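Local coordinates for kinetochore protein Mis16 (Schizosaccharomyces japonicus, PDB 4XYH) that is a WD-repeat beta-propeller protein that recognises histone H4 and the CENP-A chaperone Scm3, probably in the service of depositing CENP-A at centromeres, at residues A300-T305 against E325-N330; V237-Q242 against P283-A288. All blocks are in the same frame, centred on the assembly; numbering follows the deposited sequence.

Contact 1. Residues A300-T305 against E325-N330; sequences ASADHT and EDEVYN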
ATOM      1  N   ALA A 300       6.194   6.521   7.295  1.00 21.42           N
ATOM      2  CA  ALA A 300       5.853   7.703   6.511  1.00 20.35           C
ATOM      3  C   ALA A 300       4.963   8.594   7.362  1.00 21.65           C
ATOM      4  O   ALA A 300       3.976   8.130   7.928  1.00 21.37           O
ATOM      5  CB  ALA A 300       5.146   7.312   5.218  1.00 19.57           C
ATOM      6  N   SER A 301       5.304   9.871   7.450  1.00 20.74           N
ATOM      7  CA  SER A 301       4.604  10.759   8.358  1.00 19.97           C
ATOM      8  C   SER A 301       3.998  11.950   7.657  1.00 23.38           C
ATOM      9  O   SER A 301       4.452  12.346   6.581  1.00 22.63           O
ATOM     10  CB  SER A 301       5.547  11.260   9.450  1.00 20.23           C
ATOM     11  OG  SER A 301       4.887  12.200  10.286  1.00 22.21           O
ATOM     12  N   ALA A 302       2.998  12.542   8.311  1.00 21.48           N
ATOM     13  CA  ALA A 302       2.426  13.813   7.885  1.00 23.76           C
ATOM     14  C   ALA A 302       3.429  14.978   7.985  1.00 25.68           C
ATOM     15  O   ALA A 302       3.176  16.064   7.463  1.00 27.56           O
ATOM     16  CB  ALA A 302       1.169  14.125   8.712  1.00 22.18           C
ATOM     17  N   ASP A 303       4.560  14.762   8.655  1.00 24.69           N
ATOM     18  CA  ASP A 303       5.581  15.805   8.771  1.00 24.73           C
ATOM     19  C   ASP A 303       6.466  15.894   7.527  1.00 21.71           C
ATOM     20  O   ASP A 303       7.556  16.440   7.590  1.00 29.56           O
ATOM     21  CB  ASP A 303       6.451  15.581  10.021  1.00 25.61           C
ATOM     22  CG  ASP A 303       7.362  14.350   9.921  1.00 27.28           C
ATOM     23  OD1 ASP A 303       7.455  13.711   8.845  1.00 27.33           O
ATOM     24  OD2 ASP A 303       8.011  14.022  10.942  1.00 26.96           O
ATOM     25  N   HIS A 304       6.000  15.310   6.425  1.00 22.17           N
ATOM     26  CA  HIS A 304       6.688  15.312   5.119  1.00 25.72           C
ATOM     27  C   HIS A 304       7.924  14.397   5.071  1.00 22.39           C
ATOM     28  O   HIS A 304       8.659  14.409   4.092  1.00 23.44           O
ATOM     29  CB  HIS A 304       7.115  16.738   4.697  1.00 25.12           C
ATOM     30  CG  HIS A 304       6.029  17.769   4.795  1.00 32.17           C
ATOM     31  ND1 HIS A 304       6.203  19.069   4.363  1.00 30.09           N
ATOM     32  CD2 HIS A 304       4.763  17.702   5.275  1.00 26.96           C
ATOM     33  CE1 HIS A 304       5.092  19.753   4.569  1.00 29.33           C
ATOM     34  NE2 HIS A 304       4.203  18.949   5.123  1.00 28.62           N
ATOM     35  N   THR A 305       8.160  13.593   6.099  1.00 22.60           N
ATOM     36  CA  THR A 305       9.369  12.793   6.077  1.00 23.92           C
ATOM     37  C   THR A 305       9.103  11.306   6.148  1.00 24.99           C
ATOM     38  O   THR A 305       8.016  10.866   6.527  1.00 21.92           O
ATOM     39  CB  THR A 305      10.324  13.164   7.243  1.00 24.20           C
ATOM     40  OG1 THR A 305       9.739  12.769   8.492  1.00 24.12           O
ATOM     41  CG2 THR A 305      10.593  14.658   7.258  1.00 27.23           C
ATOM     42  N   GLU A 325       7.160  17.326  -0.155  1.00 34.33           N
ATOM     43  CA  GLU A 325       6.731  18.687   0.122  1.00 36.37           C
ATOM     44  C   GLU A 325       5.446  18.730   0.929  1.00 33.88           C
ATOM     45  O   GLU A 325       4.942  19.804   1.240  1.00 37.01           O
ATOM     46  CB  GLU A 325       6.532  19.438  -1.193  1.00 41.64           C
ATOM     47  CG  GLU A 325       7.790  19.555  -2.034  1.00 44.09           C
ATOM     48  CD  GLU A 325       8.649  20.731  -1.624  1.00 55.59           C
ATOM     49  OE1 GLU A 325       8.785  21.658  -2.454  1.00 63.03           O
ATOM     50  OE2 GLU A 325       9.173  20.732  -0.479  1.00 51.34           O
ATOM     51  N   ASP A 326       4.919  17.556   1.261  1.00 29.99           N
ATOM     52  CA  ASP A 326       3.637  17.443   1.950  1.00 25.57           C
ATOM     53  C   ASP A 326       3.606  16.091   2.673  1.00 30.76           C
ATOM     54  O   ASP A 326       4.612  15.363   2.669  1.00 24.61           O
ATOM     55  CB  ASP A 326       2.496  17.565   0.948  1.00 26.62           C
ATOM     56  CG  ASP A 326       1.286  18.288   1.510  1.00 32.02           C
ATOM     57  OD1 ASP A 326       1.040  18.224   2.733  1.00 30.13           O
ATOM     58  OD2 ASP A 326       0.570  18.919   0.707  1.00 32.80           O
ATOM     59  N   GLU A 327       2.471  15.761   3.290  1.00 24.84           N
ATOM     60  CA  GLU A 327       2.304  14.478   3.963  1.00 29.08           C
ATOM     61  C   GLU A 327       2.781  13.314   3.115  1.00 26.85           C
ATOM     62  O   GLU A 327       2.437  13.203   1.928  1.00 23.62           O
ATOM     63  CB  GLU A 327       0.842  14.230   4.326  1.00 29.68           C
ATOM     64  CG  GLU A 327       0.273  15.184   5.336  1.00 39.68           C
ATOM     65  CD  GLU A 327      -1.007  14.661   5.975  1.00 42.09           C
ATOM     66  OE1 GLU A 327      -1.077  13.442   6.299  1.00 33.67           O
ATOM     67  OE2 GLU A 327      -1.936  15.482   6.154  1.00 44.15           O
ATOM     68  N   VAL A 328       3.574  12.447   3.730  1.00 26.98           N
ATOM     69  CA  VAL A 328       3.925  11.192   3.093  1.00 22.58           C
ATOM     70  C   VAL A 328       2.934  10.136   3.553  1.00 25.61           C
ATOM     71  O   VAL A 328       2.622  10.031   4.748  1.00 21.71           O
ATOM     72  CB  VAL A 328       5.356  10.771   3.415  1.00 21.60           C
ATOM     73  CG1 VAL A 328       5.761   9.559   2.546  1.00 19.99           C
ATOM     74  CG2 VAL A 328       6.297  11.946   3.175  1.00 19.56           C
ATOM     75  N   TYR A 329       2.435   9.366   2.591  1.00 23.57           N
ATOM     76  CA  TYR A 329       1.381   8.393   2.840  1.00 24.97           C
ATOM     77  C   TYR A 329       1.876   6.945   2.702  1.00 24.28           C
ATOM     78  O   TYR A 329       1.883   6.189   3.658  1.00 25.95           O
ATOM     79  CB  TYR A 329       0.217   8.655   1.884  1.00 23.87           C
ATOM     80  CG  TYR A 329      -1.039   7.863   2.182  1.00 40.50           C
ATOM     81  CD1 TYR A 329      -1.713   8.022   3.391  1.00 35.98           C
ATOM     82  CD2 TYR A 329      -1.577   6.974   1.238  1.00 40.93           C
ATOM     83  CE1 TYR A 329      -2.877   7.298   3.666  1.00 44.86           C
ATOM     84  CE2 TYR A 329      -2.752   6.245   1.501  1.00 35.56           C
ATOM     85  CZ  TYR A 329      -3.398   6.412   2.718  1.00 47.77           C
ATOM     86  OH  TYR A 329      -4.557   5.701   3.007  1.00 39.11           O
ATOM     87  N   ASN A 330       2.295   6.564   1.508  1.00 26.39           N
ATOM     88  CA  ASN A 330       2.676   5.188   1.256  1.00 25.59           C
ATOM     89  C   ASN A 330       4.182   4.999   1.413  1.00 26.57           C
ATOM     90  O   ASN A 330       4.964   5.904   1.139  1.00 23.41           O
ATOM     91  CB  ASN A 330       2.229   4.752  -0.152  1.00 24.91           C
ATOM     92  CG  ASN A 330       0.723   4.900  -0.368  1.00 32.63           C
ATOM     93  OD1 ASN A 330       0.269   5.526  -1.339  1.00 30.65           O
ATOM     94  ND2 ASN A 330      -0.060   4.321   0.540  1.00 33.42           N
TER
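This is a blade-to-blade contact of the WD-repeat propeller: the turn after strand 296-301 meets the entry of strand 328-333, the innermost strand of the next blade. A single backbone bond crosses it, Val328 N giving its hydrogen to Ser301 O at 3.0 Å (N-H...O 158°). Next to that bond Val328 CG1 packs on Ala300 CB at 3.5 Å, while the other branch, CG2, reaches the backbone C of His304. The His304 ring lies over the backbone of Glu325 and Asp326, with Asp326 CA 3.5 Å above one face, over its centre. With His304 CG anti to its carbonyl carbon (chi1 -50°), the ring is turned over the Glu325-Asp326 backbone, and His304 CA makes a C-H...O contact of 3.2 Å with Asp326 O. Glu327 lays its extended chain alongside Ala302, OE1 3.4 Å from Ala302 CB; the same OE1 accepts from Asn285 ND2. Within the type I turn from Ser301 to His304, Ser301 OG forms an ST turn with Asp303 N and is also bonded to Pro283 O. Strand 340-345 backs Val328 and Tyr329 from within their own blade, and strand 385-390 of a further blade touches Asn330.

Contact 2. Residues V237-Q242 against P283-A288; sequences VVNDLQ and PVNGVA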
ATOM      1  N   VAL A 237      -6.952   7.061  15.002  1.00 16.02           N
ATOM      2  CA  VAL A 237      -7.037   6.090  13.896  1.00 20.65           C
ATOM      3  C   VAL A 237      -5.737   5.300  13.665  1.00 18.55           C
ATOM      4  O   VAL A 237      -4.636   5.865  13.676  1.00 17.40           O
ATOM      5  CB  VAL A 237      -7.419   6.792  12.570  1.00 19.64           C
ATOM      6  CG1 VAL A 237      -6.536   7.994  12.339  1.00 17.80           C
ATOM      7  CG2 VAL A 237      -7.291   5.843  11.396  1.00 18.82           C
ATOM      8  N   VAL A 238      -5.863   3.990  13.506  1.00 17.50           N
ATOM      9  CA  VAL A 238      -4.743   3.162  13.070  1.00 15.76           C
ATOM     10  C   VAL A 238      -4.652   3.207  11.550  1.00 18.59           C
ATOM     11  O   VAL A 238      -5.507   2.634  10.849  1.00 18.98           O
ATOM     12  CB  VAL A 238      -4.894   1.706  13.517  1.00 18.95           C
ATOM     13  CG1 VAL A 238      -3.671   0.881  13.079  1.00 13.71           C
ATOM     14  CG2 VAL A 238      -5.107   1.628  15.029  1.00 16.35           C
ATOM     15  N   ASN A 239      -3.621   3.876  11.043  1.00 13.67           N
ATOM     16  CA  ASN A 239      -3.509   4.151   9.612  1.00 17.42           C
ATOM     17  C   ASN A 239      -2.999   2.976   8.764  1.00 18.87           C
ATOM     18  O   ASN A 239      -3.355   2.850   7.581  1.00 18.37           O
ATOM     19  CB  ASN A 239      -2.601   5.371   9.384  1.00 15.71           C
ATOM     20  CG  ASN A 239      -3.253   6.672   9.841  1.00 19.17           C
ATOM     21  OD1 ASN A 239      -4.456   6.842   9.686  1.00 18.98           O
ATOM     22  ND2 ASN A 239      -2.462   7.591  10.394  1.00 14.77           N
ATOM     23  N   ASP A 240      -2.169   2.126   9.358  1.00 14.48           N
ATOM     24  CA  ASP A 240      -1.450   1.116   8.592  1.00 15.48           C
ATOM     25  C   ASP A 240      -0.888   0.106   9.568  1.00 18.67           C
ATOM     26  O   ASP A 240      -0.644   0.446  10.725  1.00 15.38           O
ATOM     27  CB  ASP A 240      -0.334   1.765   7.758  1.00 18.68           C
ATOM     28  CG  ASP A 240       0.175   0.866   6.624  1.00 21.69           C
ATOM     29  OD1 ASP A 240      -0.504  -0.119   6.263  1.00 28.82           O
ATOM     30  OD2 ASP A 240       1.257   1.162   6.077  1.00 19.49           O
ATOM     31  N   LEU A 241      -0.723  -1.136   9.115  1.00 19.17           N
ATOM     32  CA  LEU A 241      -0.165  -2.201   9.942  1.00 15.82           C
ATOM     33  C   LEU A 241       0.429  -3.297   9.054  1.00 17.08           C
ATOM     34  O   LEU A 241       0.021  -3.449   7.908  1.00 18.35           O
ATOM     35  CB  LEU A 241      -1.220  -2.781  10.894  1.00 16.68           C
ATOM     36  CG  LEU A 241      -2.634  -3.202  10.444  1.00 19.20           C
ATOM     37  CD1 LEU A 241      -2.633  -4.405   9.526  1.00 20.95           C
ATOM     38  CD2 LEU A 241      -3.502  -3.510  11.659  1.00 17.48           C
ATOM     39  N   GLN A 242       1.385  -4.058   9.582  1.00 15.71           N
ATOM     40  CA  GLN A 242       2.027  -5.106   8.800  1.00 18.64           C
ATOM     41  C   GLN A 242       2.578  -6.224   9.687  1.00 20.35           C
ATOM     42  O   GLN A 242       3.122  -5.975  10.759  1.00 19.66           O
ATOM     43  CB  GLN A 242       3.151  -4.522   7.925  1.00 18.79           C
ATOM     44  CG  GLN A 242       3.615  -5.492   6.824  1.00 25.01           C
ATOM     45  CD  GLN A 242       4.858  -5.031   6.047  1.00 29.27           C
ATOM     46  OE1 GLN A 242       5.932  -5.611   6.185  1.00 36.92           O
ATOM     47  NE2 GLN A 242       4.702  -4.020   5.202  1.00 32.91           N
ATOM     48  N   PRO A 283       1.052  12.832  12.739  1.00 24.11           N
ATOM     49  CA  PRO A 283       0.509  11.526  12.340  1.00 21.14           C
ATOM     50  C   PRO A 283       1.427  10.661  11.471  1.00 20.44           C
ATOM     51  O   PRO A 283       2.106  11.146  10.556  1.00 20.62           O
ATOM     52  CB  PRO A 283      -0.752  11.920  11.574  1.00 19.67           C
ATOM     53  CG  PRO A 283      -1.253  13.080  12.370  1.00 18.07           C
ATOM     54  CD  PRO A 283      -0.018  13.850  12.788  1.00 19.10           C
ATOM     55  N   VAL A 284       1.458   9.376  11.793  1.00 17.07           N
ATOM     56  CA  VAL A 284       2.221   8.412  11.016  1.00 22.67           C
ATOM     57  C   VAL A 284       1.281   7.632  10.107  1.00 21.32           C
ATOM     58  O   VAL A 284       0.388   6.939  10.598  1.00 17.34           O
ATOM     59  CB  VAL A 284       2.991   7.445  11.923  1.00 20.14           C
ATOM     60  CG1 VAL A 284       3.985   6.649  11.102  1.00 17.54           C
ATOM     61  CG2 VAL A 284       3.715   8.227  13.012  1.00 20.01           C
ATOM     62  N   ASN A 285       1.493   7.752   8.793  1.00 18.56           N
ATOM     63  CA  ASN A 285       0.553   7.231   7.795  1.00 19.89           C
ATOM     64  C   ASN A 285       0.844   5.840   7.265  1.00 20.68           C
ATOM     65  O   ASN A 285      -0.075   5.141   6.852  1.00 23.30           O
ATOM     66  CB  ASN A 285       0.469   8.190   6.604  1.00 19.15           C
ATOM     67  CG  ASN A 285      -0.113   9.531   6.990  1.00 21.73           C
ATOM     68  OD1 ASN A 285      -1.010   9.602   7.830  1.00 21.53           O
ATOM     69  ND2 ASN A 285       0.406  10.601   6.404  1.00 17.94           N
ATOM     70  N   GLY A 286       2.112   5.443   7.241  1.00 22.06           N
ATOM     71  CA  GLY A 286       2.462   4.138   6.706  1.00 14.98           C
ATOM     72  C   GLY A 286       3.651   3.527   7.415  1.00 20.16           C
ATOM     73  O   GLY A 286       4.457   4.233   8.044  1.00 19.24           O
ATOM     74  N   VAL A 287       3.765   2.207   7.304  1.00 21.44           N
ATOM     75  CA  VAL A 287       4.854   1.468   7.919  1.00 19.06           C
ATOM     76  C   VAL A 287       5.174   0.266   7.040  1.00 19.01           C
ATOM     77  O   VAL A 287       4.282  -0.326   6.431  1.00 19.67           O
ATOM     78  CB  VAL A 287       4.488   1.019   9.356  1.00 19.05           C
ATOM     79  CG1 VAL A 287       3.214   0.179   9.330  1.00 15.10           C
ATOM     80  CG2 VAL A 287       5.652   0.259  10.036  1.00 13.21           C
ATOM     81  N   ALA A 288       6.447  -0.097   6.969  1.00 19.29           N
ATOM     82  CA  ALA A 288       6.858  -1.188   6.095  1.00 21.21           C
ATOM     83  C   ALA A 288       8.162  -1.824   6.575  1.00 22.26           C
ATOM     84  O   ALA A 288       9.164  -1.136   6.812  1.00 22.37           O
ATOM     85  CB  ALA A 288       6.999  -0.697   4.663  1.00 13.47           C
TER
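Asn239 ND2 is gripped by two oxygens, Val284 O of the neighbouring blade at 2.9 Å and Asp256 OD1 of its own. Two inner strands of adjacent WD blades, 238-243 and 284-289, run side by side here and line the central channel of the propeller; their short segments run parallel, with axes 5.4 Å apart. Side chains bridge them where the hydrogen bonds of a continuous sheet are absent. The bond to Val284 O is almost straight (N-H...O 175°), and the acceptor lies in the Asn239 amide plane, although the donor sits well above the plane of the Val284 carbonyl. Asn285 points the same way alongside Asn239, the two amides turned 59° from each other. Its own ND2 serves the next blade, bonding to Val328 O, so equivalent asparagines face successive blade junctions. Asn285 and Gly286 together form a classic beta bulge opposite Ala300. One step along, Asp240 CG stands anti to its N (chi1 -162°), carrying the carboxylate across the gap, where OD2 accepts from Val287 N at 3.0 Å on its anti side, with the donor tilted out of the carboxylate plane. OD2 carries the firm bond; Asp240 OD1 takes a weak one from Leu241 N. Val287 packs against Thr252 and Val254 of strand 250-255, so that apolar packing joins the blades beside these polar bonds. Farther along, Gln242 stretches out fully, its OE1 weakly bonded to Phe289 N and its NE2 3.7 Å from Ala288 CA.

How the contacts relate
From the N terminus, the chain runs through strand 238-243 and the rest of its blade before strand 284-289 returns beside it, closing contact 2 over 40 intervening residues. The same new blade continues into strand 296-301 and the turn that opens contact 1, which closes 19 residues later at the start of strand 328-333. The two contacts are therefore in series, neither nested nor crossed, and together tie three consecutive blades. Their centres lie about 12 Å apart, and the contacts meet in the middle blade, where strands 284-289 and 296-301 are antiparallel neighbours: Asn285 N probably bonds to Ala300 O at 2.7 Å, and Ala302 N to Pro283 O at 2.8 Å.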